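Local coordinates for protein scallop myosin (Argopecten irradians, PDB 1WDC) that serves as the regulatory light chain of scallop muscle myosin, a calcium-binding subunit responsible for calcium-dependent control of the myosin Mg-ATPase, at residues B[19-24]-B[67-72]; B[25-30]-B[38-43]; B[84-89]-B[144-149]. All coordinates share one frame; numbering follows the deposited sequence.

Interaction 1: residues B[19-24]-B[67-72]; sequences EMKEAF and LNFTMF
F24 meets two rings of the segment 67-72 at once, F72 through its edge and F69 at a slant. Against F72 the pair is edge-to-face (T-shaped). The planes stand at 74° and the centroids are 5.2 Å apart. The atom that leads is F24 CD2, which lies 3.6 Å from F72 CG, over the ring face but toward its rim. Farther back on the same side chain, F24 CB also sits over the F72 face in a CH-pi contact. F69 is turned differently. Its ring and that of F24 are inclined at 53°, neither stacked nor edge-on, and F69 CD1 approaches F24 CG to 3.9 Å. F24 reaches both because its CG is anti to the backbone N (chi1 177°), which swings the ring out across the gap between the helices. The start of the other helix covers one F24 face, with F69 N 3.8 Å from F24 CZ.

The three rings form an aromatic cluster between helix 14-27, the first helix of an EF-hand, and the N-terminal end of helix 69-79. V35, in the metal-binding loop of that EF-hand, also touches F24, and F76 continues the cluster beyond F72.

K21 closes the F69 side. Its chain bends at chi2, chi3 and chi4 and folds back over the ring. NZ lies 3.6 Å from the F69 centroid, an off-centre cation-pi contact, and CG adds a CH-pi contact. M20 CB fits between the two rings of the other helix, 3.9 Å from F69 CE1 and 3.9 Å from F72 CE2. Its sulfur makes an oblique Met-aromatic contact with F72. N68 is the N-cap of helix 69-79: its OD1 accepts from M71 N at 3.1 Å.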
loop_
_atom_site.group_PDB
_atom_site.type_symbol
_atom_site.label_atom_id
_atom_site.label_comp_id
_atom_site.label_asym_id
_atom_site.label_seq_id
_atom_site.Cartn_x
_atom_site.Cartn_y
_atom_site.Cartn_z
ATOM N N GLU B 19 27.638 23.678 -3.638
ATOM C CA GLU B 19 26.828 24.460 -2.690
ATOM C C GLU B 19 27.333 24.384 -1.255
ATOM O O GLU B 19 27.097 25.309 -0.480
ATOM C CB GLU B 19 25.407 23.948 -2.664
ATOM C CG GLU B 19 24.470 24.584 -3.630
ATOM C CD GLU B 19 23.218 23.739 -3.816
ATOM O OE1 GLU B 19 22.793 23.039 -2.857
ATOM O OE2 GLU B 19 22.695 23.725 -4.952
ATOM N N MET B 20 27.826 23.200 -0.869
ATOM C CA MET B 20 28.336 22.910 0.485
ATOM C C MET B 20 29.675 23.580 0.818
ATOM O O MET B 20 29.987 23.831 1.981
ATOM C CB MET B 20 28.476 21.405 0.678
ATOM C CG MET B 20 27.244 20.639 0.302
ATOM S SD MET B 20 26.846 19.426 1.527
ATOM C CE MET B 20 25.055 19.433 1.418
ATOM N N LYS B 21 30.513 23.683 -0.202
ATOM C CA LYS B 21 31.708 24.497 -0.185
ATOM C C LYS B 21 31.414 25.925 0.268
ATOM O O LYS B 21 32.176 26.501 1.020
ATOM C CB LYS B 21 32.300 24.508 -1.595
ATOM C CG LYS B 21 33.725 24.025 -1.683
ATOM C CD LYS B 21 34.684 25.134 -1.265
ATOM C CE LYS B 21 35.859 24.570 -0.468
ATOM N NZ LYS B 21 35.418 24.016 0.849
ATOM N N GLU B 22 30.343 26.517 -0.250
ATOM C CA GLU B 22 29.996 27.902 0.064
ATOM C C GLU B 22 29.345 27.994 1.432
ATOM O O GLU B 22 29.467 29.006 2.104
ATOM C CB GLU B 22 29.035 28.482 -0.985
ATOM C CG GLU B 22 29.549 29.747 -1.709
ATOM C CD GLU B 22 29.440 31.056 -0.880
ATOM O OE1 GLU B 22 30.229 31.226 0.092
ATOM O OE2 GLU B 22 28.629 31.954 -1.259
ATOM N N ALA B 23 28.534 26.995 1.764
ATOM C CA ALA B 23 27.956 26.893 3.094
ATOM C C ALA B 23 29.108 26.731 4.074
ATOM O O ALA B 23 29.183 27.458 5.062
ATOM C CB ALA B 23 27.019 25.689 3.183
ATOM N N PHE B 24 30.080 25.900 3.701
ATOM C CA PHE B 24 31.193 25.598 4.582
ATOM C C PHE B 24 32.092 26.803 4.903
ATOM O O PHE B 24 32.652 26.892 6.001
ATOM C CB PHE B 24 32.043 24.464 3.997
ATOM C CG PHE B 24 33.252 24.145 4.814
ATOM C CD1 PHE B 24 34.422 24.890 4.661
ATOM C CD2 PHE B 24 33.167 23.214 5.858
ATOM C CE1 PHE B 24 35.480 24.737 5.551
ATOM C CE2 PHE B 24 34.221 23.041 6.762
ATOM C CZ PHE B 24 35.380 23.812 6.613
ATOM N N LEU B 67 37.603 18.735 11.276
ATOM C CA LEU B 67 36.463 19.084 10.435
ATOM C C LEU B 67 36.802 20.068 9.333
ATOM O O LEU B 67 36.358 21.210 9.344
ATOM C CB LEU B 67 35.323 19.618 11.303
ATOM C CG LEU B 67 33.858 19.600 10.833
ATOM C CD1 LEU B 67 33.609 18.527 9.821
ATOM C CD2 LEU B 67 32.973 19.396 12.068
ATOM N N ASN B 68 37.592 19.601 8.371
ATOM C CA ASN B 68 37.779 20.319 7.116
ATOM C C ASN B 68 36.632 20.004 6.136
ATOM O O ASN B 68 35.704 19.287 6.474
ATOM C CB ASN B 68 39.172 19.995 6.509
ATOM C CG ASN B 68 39.344 18.520 6.091
ATOM O OD1 ASN B 68 38.429 17.691 6.229
ATOM N ND2 ASN B 68 40.520 18.203 5.547
ATOM N N PHE B 69 36.649 20.610 4.961
ATOM C CA PHE B 69 35.570 20.373 4.013
ATOM C C PHE B 69 35.368 18.892 3.656
ATOM O O PHE B 69 34.241 18.421 3.562
ATOM C CB PHE B 69 35.790 21.182 2.745
ATOM C CG PHE B 69 34.638 21.114 1.798
ATOM C CD1 PHE B 69 33.338 21.166 2.275
ATOM C CD2 PHE B 69 34.850 20.873 0.448
ATOM C CE1 PHE B 69 32.265 20.968 1.435
ATOM C CE2 PHE B 69 33.777 20.673 -0.405
ATOM C CZ PHE B 69 32.479 20.719 0.095
ATOM N N THR B 70 36.458 18.149 3.526
ATOM C CA THR B 70 36.385 16.767 3.085
ATOM C C THR B 70 35.602 15.926 4.088
ATOM O O THR B 70 34.778 15.076 3.719
ATOM C CB THR B 70 37.811 16.201 2.897
ATOM O OG1 THR B 70 38.337 16.684 1.667
ATOM C CG2 THR B 70 37.818 14.739 2.823
ATOM N N MET B 71 35.825 16.200 5.364
ATOM C CA MET B 71 35.122 15.501 6.419
ATOM C C MET B 71 33.665 16.049 6.519
ATOM O O MET B 71 32.733 15.294 6.860
ATOM C CB MET B 71 35.920 15.690 7.710
ATOM C CG MET B 71 35.158 15.539 8.982
ATOM S SD MET B 71 34.991 13.848 9.366
ATOM C CE MET B 71 36.277 13.151 8.323
ATOM N N PHE B 72 33.473 17.301 6.075
ATOM C CA PHE B 72 32.171 17.998 6.096
ATOM C C PHE B 72 31.230 17.385 5.058
ATOM O O PHE B 72 30.057 17.158 5.311
ATOM C CB PHE B 72 32.366 19.493 5.768
ATOM C CG PHE B 72 31.071 20.310 5.744
ATOM C CD1 PHE B 72 30.527 20.829 6.922
ATOM C CD2 PHE B 72 30.467 20.658 4.544
ATOM C CE1 PHE B 72 29.410 21.687 6.891
ATOM C CE2 PHE B 72 29.360 21.511 4.503
ATOM C CZ PHE B 72 28.830 22.028 5.677
#

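Interaction 2: residues B[25-30]-B[38-43]; sequences SMIDVD and EDIKAI. With MG (magnesium ion), chain D.
D39 has the most surface buried here, and its two carboxylate oxygens do different work across the contact. OD2 binds the magnesium ion at 2.3 Å. OD1 turns back to the opposite backbone and accepts from D30 N at 3.2 Å, on the syn side but 35° out of the carboxylate plane. The bond is bent, with an N-H...O angle of 136°. With one oxygen on the metal and the other on an N-H, the carboxylate is fixed in rotation. Its CB also rests against the carbonyl of I27.

D28 OD1 and D30 OD1 bind the same ion from the other segment. The D28 and D39 side chains lie side by side and point the same way, their carboxylate planes turned steeply against each other. The second oxygen of D28 is held by G33 N. D30 OD2 takes a hydrogen bond from a water that is itself a magnesium ligand. The metal probably offsets the repulsion among these gathered acids.

I43 and V29 carry the apolar half. V29 CG2 packs 3.8 Å from I43 CB, and its CG1 reaches the methyl of A42. With I43 CG1 anti to the backbone N (chi1 -162°), that branch extends to the M26 carbonyl, 3.7 Å from M26 O. I43 CD1 then meets M26 CE, the two side chains crossing at about a right angle. I27 CG2 packs on I43 CG2. D32 and the carbonyl of F34 complete the metal site. This is the helix-loop-helix of an EF-hand, with magnesium in the loop where calcium is predicted to bind.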
loop_
_atom_site.group_PDB
_atom_site.type_symbol
_atom_site.label_atom_id
_atom_site.label_comp_id
_atom_site.label_asym_id
_atom_site.label_seq_id
_atom_site.Cartn_x
_atom_site.Cartn_y
_atom_site.Cartn_z
ATOM N N SER B 25 32.282 27.694 3.932
ATOM C CA SER B 25 33.146 28.858 4.130
ATOM C C SER B 25 32.450 30.073 4.787
ATOM O O SER B 25 33.077 31.103 5.069
ATOM C CB SER B 25 33.787 29.250 2.791
ATOM O OG SER B 25 32.803 29.443 1.795
ATOM N N MET B 26 31.172 29.910 5.107
ATOM C CA MET B 26 30.431 30.873 5.919
ATOM C C MET B 26 30.319 30.353 7.344
ATOM O O MET B 26 30.195 31.139 8.292
ATOM C CB MET B 26 29.030 31.045 5.358
ATOM C CG MET B 26 28.827 32.299 4.576
ATOM S SD MET B 26 27.076 32.565 4.468
ATOM C CE MET B 26 26.692 33.203 6.148
ATOM N N ILE B 27 30.162 29.032 7.457
ATOM C CA ILE B 27 30.216 28.355 8.747
ATOM C C ILE B 27 31.637 28.455 9.304
ATOM O O ILE B 27 31.815 28.587 10.508
ATOM C CB ILE B 27 29.839 26.867 8.626
ATOM C CG1 ILE B 27 28.448 26.735 8.000
ATOM C CG2 ILE B 27 29.871 26.194 9.997
ATOM C CD1 ILE B 27 28.005 25.269 7.796
ATOM N N ASP B 28 32.637 28.418 8.427
ATOM C CA ASP B 28 34.024 28.475 8.858
ATOM C C ASP B 28 34.446 29.908 9.184
ATOM O O ASP B 28 35.370 30.469 8.588
ATOM C CB ASP B 28 34.936 27.880 7.792
ATOM C CG ASP B 28 36.385 28.024 8.139
ATOM O OD1 ASP B 28 36.704 28.032 9.341
ATOM O OD2 ASP B 28 37.170 28.295 7.220
ATOM N N VAL B 29 33.877 30.419 10.267
ATOM C CA VAL B 29 33.828 31.854 10.508
ATOM C C VAL B 29 35.213 32.527 10.520
ATOM O O VAL B 29 35.407 33.550 9.849
ATOM C CB VAL B 29 33.022 32.148 11.814
ATOM C CG1 VAL B 29 33.191 33.594 12.228
ATOM C CG2 VAL B 29 31.526 31.859 11.584
ATOM N N ASP B 30 36.208 31.801 11.033
ATOM C CA ASP B 30 37.557 32.334 11.226
ATOM C C ASP B 30 38.539 32.062 10.058
ATOM O O ASP B 30 39.748 32.321 10.176
ATOM C CB ASP B 30 38.121 31.799 12.557
ATOM C CG ASP B 30 38.301 30.294 12.555
ATOM O OD1 ASP B 30 38.432 29.729 11.460
ATOM O OD2 ASP B 30 38.399 29.679 13.637
ATOM N N GLU B 38 33.488 26.883 18.164
ATOM C CA GLU B 38 33.442 28.322 18.279
ATOM C C GLU B 38 32.838 28.927 17.026
ATOM O O GLU B 38 32.198 29.952 17.100
ATOM C CB GLU B 38 34.867 28.866 18.486
ATOM C CG GLU B 38 35.486 28.576 19.851
ATOM C CD GLU B 38 35.852 27.106 20.069
ATOM O OE1 GLU B 38 36.508 26.520 19.173
ATOM O OE2 GLU B 38 35.537 26.562 21.169
ATOM N N ASP B 39 33.178 28.370 15.867
ATOM C CA ASP B 39 32.674 28.843 14.563
ATOM C C ASP B 39 31.161 28.640 14.416
ATOM O O ASP B 39 30.433 29.535 13.988
ATOM C CB ASP B 39 33.319 28.060 13.437
ATOM C CG ASP B 39 34.691 28.549 13.080
ATOM O OD1 ASP B 39 35.009 29.760 13.170
ATOM O OD2 ASP B 39 35.424 27.685 12.612
ATOM N N ILE B 40 30.760 27.381 14.556
ATOM C CA ILE B 40 29.356 27.008 14.666
ATOM C C ILE B 40 28.559 27.940 15.595
ATOM O O ILE B 40 27.468 28.354 15.232
ATOM C CB ILE B 40 29.250 25.552 15.156
ATOM C CG1 ILE B 40 29.835 24.613 14.123
ATOM C CG2 ILE B 40 27.805 25.156 15.400
ATOM C CD1 ILE B 40 29.816 23.223 14.622
ATOM N N LYS B 41 29.081 28.243 16.792
ATOM C CA LYS B 41 28.454 29.188 17.736
ATOM C C LYS B 41 28.421 30.611 17.204
ATOM O O LYS B 41 27.378 31.256 17.256
ATOM C CB LYS B 41 29.177 29.198 19.075
ATOM C CG LYS B 41 28.623 30.174 20.125
ATOM C CD LYS B 41 29.045 29.734 21.547
ATOM C CE LYS B 41 28.744 30.778 22.626
ATOM N NZ LYS B 41 29.189 32.146 22.205
ATOM N N ALA B 42 29.523 31.084 16.636
ATOM C CA ALA B 42 29.538 32.428 16.111
ATOM C C ALA B 42 28.496 32.591 14.972
ATOM O O ALA B 42 27.675 33.519 15.002
ATOM C CB ALA B 42 30.914 32.769 15.631
ATOM N N ILE B 43 28.504 31.663 14.001
ATOM C CA ILE B 43 27.547 31.664 12.885
ATOM C C ILE B 43 26.096 31.396 13.318
ATOM O O ILE B 43 25.208 32.093 12.858
ATOM C CB ILE B 43 27.973 30.657 11.758
ATOM C CG1 ILE B 43 27.243 30.965 10.437
ATOM C CG2 ILE B 43 27.672 29.219 12.166
ATOM C CD1 ILE B 43 27.036 32.444 10.116
HETATM MG MG MG D . 37.489 27.547 11.584
HETATM O O HOH W 1 38.011 26.806 13.823
#

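Interaction 3: residues B[84-89]-B[144-149]; sequences DSEETI and FTAMIK
The helix starting at E86 and the last helix, 141-149, come closest at E86 and T145, whose CA atoms are 6.4 Å apart. E86 lays its aliphatic part across T145. E86 CG is 3.3 Å from T145 CG2, a tight approach. CG stands anti to the backbone N (chi1 -156°) and the chain runs on extended, which brings OE2 beside A146, 3.3 Å from its CA. The other oxygen, OE1, is hydrogen-bonded to S151, just beyond the helix end. T145 turns its methyl to this contact, while its OG1 is hydrogen-bonded to the carbonyl of Y141 in its own helix. The same methyl packs 3.8 Å from I89 CB.

K149 slides past E86 in the opposite direction. Bends at chi2 and chi3 fold its chain over I89, and K149 CD lies 3.5 Å from I89 CD1, closer than usual for two carbons. NZ goes on to D84 O and donates to it at 3.0 Å. It approaches from above the carbonyl plane, 36° out of it. A leucine in place of K149 would probably leave the D84 carbonyl without this donor and uncover part of the I89 methyl end. S85 is the N-cap of helix 86-94, its OG accepting a weak bond from T88 N. The D84 carboxylate turns away, to a hydrogen bond with a polar side chain and a salt bridge with a basic one, both of another protein chain.

The lysine thus serves two ends. Its methylenes pack as an apolar chain on I89, and its ammonium ties the end of helix 141-149 to the backbone just before helix 86-94.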
loop_
_atom_site.group_PDB
_atom_site.type_symbol
_atom_site.label_atom_id
_atom_site.label_comp_id
_atom_site.label_asym_id
_atom_site.label_seq_id
_atom_site.Cartn_x
_atom_site.Cartn_y
_atom_site.Cartn_z
ATOM N N ASP B 84 15.476 7.189 -1.550
ATOM C CA ASP B 84 15.040 6.920 -2.916
ATOM C C ASP B 84 15.074 8.166 -3.773
ATOM O O ASP B 84 14.962 9.262 -3.251
ATOM C CB ASP B 84 13.640 6.327 -2.881
ATOM C CG ASP B 84 13.650 4.868 -2.459
ATOM O OD1 ASP B 84 14.024 4.026 -3.316
ATOM O OD2 ASP B 84 13.363 4.559 -1.275
ATOM N N SER B 85 15.285 8.011 -5.076
ATOM C CA SER B 85 15.203 9.146 -5.976
ATOM C C SER B 85 13.812 9.777 -6.004
ATOM O O SER B 85 12.850 9.171 -5.558
ATOM C CB SER B 85 15.563 8.715 -7.373
ATOM O OG SER B 85 14.684 7.693 -7.779
ATOM N N GLU B 86 13.702 10.956 -6.616
ATOM C CA GLU B 86 12.454 11.702 -6.625
ATOM C C GLU B 86 11.439 11.015 -7.511
ATOM O O GLU B 86 10.239 10.967 -7.202
ATOM C CB GLU B 86 12.677 13.113 -7.136
ATOM C CG GLU B 86 11.623 14.092 -6.648
ATOM C CD GLU B 86 11.788 15.500 -7.211
ATOM O OE1 GLU B 86 12.914 15.851 -7.621
ATOM O OE2 GLU B 86 10.815 16.288 -7.165
ATOM N N GLU B 87 11.946 10.413 -8.573
ATOM C CA GLU B 87 11.101 9.675 -9.491
ATOM C C GLU B 87 10.491 8.438 -8.831
ATOM O O GLU B 87 9.289 8.201 -8.947
ATOM C CB GLU B 87 11.906 9.270 -10.720
ATOM C CG GLU B 87 11.099 8.490 -11.746
ATOM C CD GLU B 87 11.969 7.943 -12.858
ATOM O OE1 GLU B 87 12.891 7.135 -12.564
ATOM O OE2 GLU B 87 11.743 8.350 -14.021
ATOM N N THR B 88 11.309 7.716 -8.066
ATOM C CA THR B 88 10.842 6.558 -7.312
ATOM C C THR B 88 9.737 6.920 -6.319
ATOM O O THR B 88 8.755 6.198 -6.194
ATOM C CB THR B 88 11.986 5.886 -6.529
ATOM O OG1 THR B 88 12.950 5.376 -7.447
ATOM C CG2 THR B 88 11.461 4.723 -5.693
ATOM N N ILE B 89 9.935 8.018 -5.599
ATOM C CA ILE B 89 8.972 8.492 -4.604
ATOM C C ILE B 89 7.694 9.033 -5.252
ATOM O O ILE B 89 6.599 8.698 -4.831
ATOM C CB ILE B 89 9.582 9.598 -3.679
ATOM C CG1 ILE B 89 10.893 9.112 -3.025
ATOM C CG2 ILE B 89 8.558 9.987 -2.577
ATOM C CD1 ILE B 89 11.703 10.216 -2.320
ATOM N N PHE B 144 5.064 17.875 -2.754
ATOM C CA PHE B 144 5.549 17.278 -1.531
ATOM C C PHE B 144 6.832 16.441 -1.763
ATOM O O PHE B 144 7.744 16.444 -0.937
ATOM C CB PHE B 144 4.460 16.407 -0.927
ATOM C CG PHE B 144 4.882 15.714 0.332
ATOM C CD1 PHE B 144 4.825 16.369 1.551
ATOM C CD2 PHE B 144 5.322 14.389 0.302
ATOM C CE1 PHE B 144 5.187 15.707 2.726
ATOM C CE2 PHE B 144 5.682 13.735 1.465
ATOM C CZ PHE B 144 5.614 14.388 2.674
ATOM N N THR B 145 6.880 15.677 -2.846
ATOM C CA THR B 145 8.068 14.894 -3.151
ATOM C C THR B 145 9.298 15.780 -3.381
ATOM O O THR B 145 10.347 15.516 -2.798
ATOM C CB THR B 145 7.831 13.993 -4.372
ATOM O OG1 THR B 145 6.746 13.090 -4.097
ATOM C CG2 THR B 145 9.073 13.204 -4.693
ATOM N N ALA B 146 9.170 16.826 -4.205
ATOM C CA ALA B 146 10.207 17.844 -4.346
ATOM C C ALA B 146 10.663 18.442 -2.994
ATOM O O ALA B 146 11.841 18.412 -2.674
ATOM C CB ALA B 146 9.721 18.931 -5.266
ATOM N N MET B 147 9.708 18.845 -2.159
ATOM C CA MET B 147 9.961 19.310 -0.801
ATOM C C MET B 147 10.732 18.303 0.028
ATOM O O MET B 147 11.559 18.677 0.851
ATOM C CB MET B 147 8.642 19.613 -0.085
ATOM C CG MET B 147 8.703 19.457 1.435
ATOM S SD MET B 147 7.396 20.359 2.328
ATOM C CE MET B 147 6.697 19.044 3.253
ATOM N N ILE B 148 10.319 17.045 -0.055
ATOM C CA ILE B 148 10.945 15.944 0.680
ATOM C C ILE B 148 12.329 15.536 0.127
ATOM O O ILE B 148 13.156 15.002 0.861
ATOM C CB ILE B 148 9.969 14.757 0.726
ATOM C CG1 ILE B 148 9.364 14.682 2.101
ATOM C CG2 ILE B 148 10.607 13.423 0.342
ATOM C CD1 ILE B 148 9.010 13.270 2.444
ATOM N N LYS B 149 12.634 15.957 -1.101
ATOM C CA LYS B 149 13.910 15.664 -1.725
ATOM C C LYS B 149 14.746 16.898 -2.007
ATOM O O LYS B 149 15.840 16.779 -2.541
ATOM C CB LYS B 149 13.697 14.906 -3.021
ATOM C CG LYS B 149 13.145 13.533 -2.809
ATOM C CD LYS B 149 14.174 12.508 -3.168
ATOM C CE LYS B 149 15.287 12.413 -2.120
ATOM N NZ LYS B 149 16.553 11.766 -2.649
#

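Overall arrangement
Interactions 1 and 2 share helix 14-27 and touch, F72 of one packing on I27 of the other. Interaction 3 stands apart, about 31 Å from interaction 2 between centres and on the opposite side of the chain's centre. All three are partly buried. The chemistry changes with place. Interaction 1 is aromatic, with a lysine over its outer ring. Interaction 2 pairs a charged, metal-bound side with an apolar one. Interaction 3 has neither rings nor metal and relies on aliphatic packing plus a single lysine-to-carbonyl bond. Segments 67-72 and 84-89 lie on consecutive helices, 69-79 and 86-94. Each contact also lies within reach of another protein chain.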